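Local structure of putative isohexenylglutaconyl-CoA hydratase (Pseudomonas aeruginosa, 4ZU2) at residues A41-V46 with G92-E97. The protein probably hydrates isohexenylglutaconyl-CoA as a crotonase-family enoyl-CoA hydratase, a step linked to the breakdown of acyclic terpenes such as citronellate. Numbering follows the deposited sequence.
Sequences AVLAAV and GSLLEE
Leu43 meets Leu94 methyl to methyl: the CD1 atoms of the two leucines come to 3.7 Å, and this is the one close side-chain touch between helix segments 41-46 and 92-97. The two side chains cross at about a right angle and meet through one methyl of each. Leu43 leaves its backbone toward the other helix and gives up the most surface. Its CG stands anti to its own carbonyl carbon, and the extended chi2 of 169° carries CD1 across the gap. Leu94 leaves its helix at a slant instead. Its CG is anti to the backbone N (chi1 161°), and the turn at chi2 (56°) sends CD1 forward along the helix to Leu43. Leu94 also packs on Val36, Leu39 and Arg40, within two turns before Leu43 in helix 33-47.

Glu97 adds the second patch. Leu43 CD1 lies 4.2 Å from the carbonyl carbon of Glu97, so the methyl is set against the end of the 92-97 backbone segment as well as against Leu94. Leu43 and Glu97 are also the nearest backbone pair, 7.2 Å between CA atoms. The side chain of Glu97 slants back toward the start of its segment, and its OE2 forms a salt bridge with NH2 of Arg40, just before 41-46.

Within the crotonase fold this joins two helices of the same chain, 33-47 and 81-99, the former packing through Val42 on strand 17-22. Only 114 Å² is buried here, both sides summed. The chemistry implies a small apolar contact, governed by shape and with little directional preference of its own, beside which the Arg40–Glu97 ion pair supplies a charged link between the same two helices.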
ATOM      1  N   ALA A  41       8.871 -27.830   8.910  1.00 23.89           N
ATOM      2  CA  ALA A  41       9.869 -28.468   9.776  1.00 18.20           C
ATOM      3  C   ALA A  41      11.219 -27.822   9.626  1.00 17.92           C
ATOM      4  O   ALA A  41      11.922 -27.630  10.609  1.00 26.86           O
ATOM      5  CB  ALA A  41       9.983 -29.981   9.463  1.00 20.59           C
ATOM      6  N   VAL A  42      11.599 -27.528   8.384  1.00 21.30           N
ATOM      7  CA  VAL A  42      12.836 -26.831   8.085  1.00 24.08           C
ATOM      8  C   VAL A  42      12.838 -25.404   8.660  1.00 25.59           C
ATOM      9  O   VAL A  42      13.829 -24.966   9.230  1.00 23.46           O
ATOM     10  CB  VAL A  42      13.106 -26.787   6.553  1.00 29.01           C
ATOM     11  CG1 VAL A  42      14.214 -25.806   6.223  1.00 25.79           C
ATOM     12  CG2 VAL A  42      13.474 -28.165   6.018  1.00 26.30           C
ATOM     13  N   LEU A  43      11.727 -24.686   8.530  1.00 29.32           N
ATOM     14  CA  LEU A  43      11.672 -23.314   9.016  1.00 23.87           C
ATOM     15  C   LEU A  43      11.814 -23.289  10.535  1.00 24.92           C
ATOM     16  O   LEU A  43      12.432 -22.372  11.078  1.00 21.51           O
ATOM     17  CB  LEU A  43      10.390 -22.605   8.546  1.00 25.22           C
ATOM     18  CG  LEU A  43      10.331 -22.278   7.033  1.00 25.36           C
ATOM     19  CD1 LEU A  43       8.942 -21.813   6.579  1.00 23.86           C
ATOM     20  CD2 LEU A  43      11.336 -21.262   6.639  1.00 25.07           C
ATOM     21  N   ALA A  44      11.254 -24.283  11.226  1.00 23.28           N
ATOM     22  CA  ALA A  44      11.346 -24.333  12.684  1.00 20.22           C
ATOM     23  C   ALA A  44      12.743 -24.739  13.123  1.00 29.76           C
ATOM     24  O   ALA A  44      13.243 -24.291  14.172  1.00 34.02           O
ATOM     25  CB  ALA A  44      10.321 -25.301  13.249  1.00 21.52           C
ATOM     26  N   ALA A  45      13.372 -25.592  12.314  1.00 27.97           N
ATOM     27  CA  ALA A  45      14.755 -26.014  12.551  1.00 24.87           C
ATOM     28  C   ALA A  45      15.729 -24.847  12.692  1.00 28.27           C
ATOM     29  O   ALA A  45      16.603 -24.850  13.568  1.00 30.43           O
ATOM     30  CB  ALA A  45      15.236 -26.910  11.399  1.00 25.89           C
ATOM     31  N   VAL A  46      15.608 -23.876  11.800  1.00 22.87           N
ATOM     32  CA  VAL A  46      16.551 -22.759  11.738  1.00 23.89           C
ATOM     33  C   VAL A  46      16.029 -21.443  12.383  1.00 23.02           C
ATOM     34  O   VAL A  46      16.775 -20.469  12.560  1.00 27.31           O
ATOM     35  CB  VAL A  46      16.952 -22.478  10.275  1.00 19.71           C
ATOM     36  CG1 VAL A  46      17.315 -23.788   9.510  1.00 19.18           C
ATOM     37  CG2 VAL A  46      15.867 -21.698   9.537  1.00 18.23           C
ATOM     38  N   GLY A  92      -1.891 -22.240   5.745  1.00  6.36           N
ATOM     39  CA  GLY A  92      -1.848 -20.877   6.252  1.00 10.18           C
ATOM     40  C   GLY A  92      -0.759 -20.727   7.310  1.00 13.25           C
ATOM     41  O   GLY A  92      -0.110 -19.683   7.400  1.00 15.11           O
ATOM     42  N   SER A  93      -0.561 -21.764   8.112  1.00 10.58           N
ATOM     43  CA  SER A  93       0.510 -21.738   9.098  1.00 13.34           C
ATOM     44  C   SER A  93       1.864 -21.701   8.413  1.00 15.48           C
ATOM     45  O   SER A  93       2.762 -21.037   8.909  1.00 11.26           O
ATOM     46  CB  SER A  93       0.441 -22.927  10.042  1.00 11.01           C
ATOM     47  OG  SER A  93      -0.788 -22.962  10.708  1.00 14.74           O
ATOM     48  N   LEU A  94       2.028 -22.377   7.275  1.00 12.86           N
ATOM     49  CA  LEU A  94       3.313 -22.281   6.553  1.00 11.14           C
ATOM     50  C   LEU A  94       3.594 -20.831   6.152  1.00 13.81           C
ATOM     51  O   LEU A  94       4.695 -20.382   6.276  1.00 19.09           O
ATOM     52  CB  LEU A  94       3.362 -23.179   5.320  1.00 15.07           C
ATOM     53  CG  LEU A  94       4.412 -22.850   4.250  1.00 16.77           C
ATOM     54  CD1 LEU A  94       5.805 -22.820   4.797  1.00 19.38           C
ATOM     55  CD2 LEU A  94       4.360 -23.901   3.149  1.00 21.85           C
ATOM     56  N   LEU A  95       2.578 -20.113   5.662  1.00 17.15           N
ATOM     57  CA  LEU A  95       2.772 -18.766   5.149  1.00 16.73           C
ATOM     58  C   LEU A  95       3.087 -17.840   6.305  1.00 16.54           C
ATOM     59  O   LEU A  95       3.893 -16.916   6.179  1.00 11.83           O
ATOM     60  CB  LEU A  95       1.537 -18.256   4.366  1.00 15.85           C
ATOM     61  CG  LEU A  95       1.072 -18.987   3.093  1.00 21.08           C
ATOM     62  CD1 LEU A  95      -0.272 -18.400   2.538  1.00 19.05           C
ATOM     63  CD2 LEU A  95       2.144 -19.011   2.004  1.00 20.24           C
ATOM     64  N   GLU A  96       2.488 -18.128   7.451  1.00 15.44           N
ATOM     65  CA  GLU A  96       2.692 -17.295   8.622  1.00 18.75           C
ATOM     66  C   GLU A  96       4.124 -17.398   9.089  1.00 20.41           C
ATOM     67  O   GLU A  96       4.745 -16.381   9.426  1.00 17.23           O
ATOM     68  CB  GLU A  96       1.788 -17.710   9.788  1.00 15.31           C
ATOM     69  CG  GLU A  96       0.370 -17.292   9.636  1.00 18.65           C
ATOM     70  CD  GLU A  96      -0.470 -17.579  10.895  1.00 19.94           C
ATOM     71  OE1 GLU A  96      -0.727 -16.595  11.642  1.00 10.93           O
ATOM     72  OE2 GLU A  96      -0.879 -18.773  11.104  1.00 16.48           O
ATOM     73  N   GLU A  97       4.617 -18.633   9.135  1.00 17.50           N
ATOM     74  CA  GLU A  97       5.940 -18.936   9.664  1.00 13.68           C
ATOM     75  C   GLU A  97       7.071 -18.645   8.666  1.00 22.36           C
ATOM     76  O   GLU A  97       8.229 -18.461   9.064  1.00 18.39           O
ATOM     77  CB  GLU A  97       5.996 -20.372  10.164  1.00 12.03           C
ATOM     78  CG  GLU A  97       4.934 -20.749  11.244  1.00 25.63           C
ATOM     79  CD  GLU A  97       4.503 -22.258  11.218  1.00 24.01           C
ATOM     80  OE1 GLU A  97       5.091 -23.063  10.487  1.00 27.17           O
ATOM     81  OE2 GLU A  97       3.581 -22.646  11.947  1.00 24.23           O
TER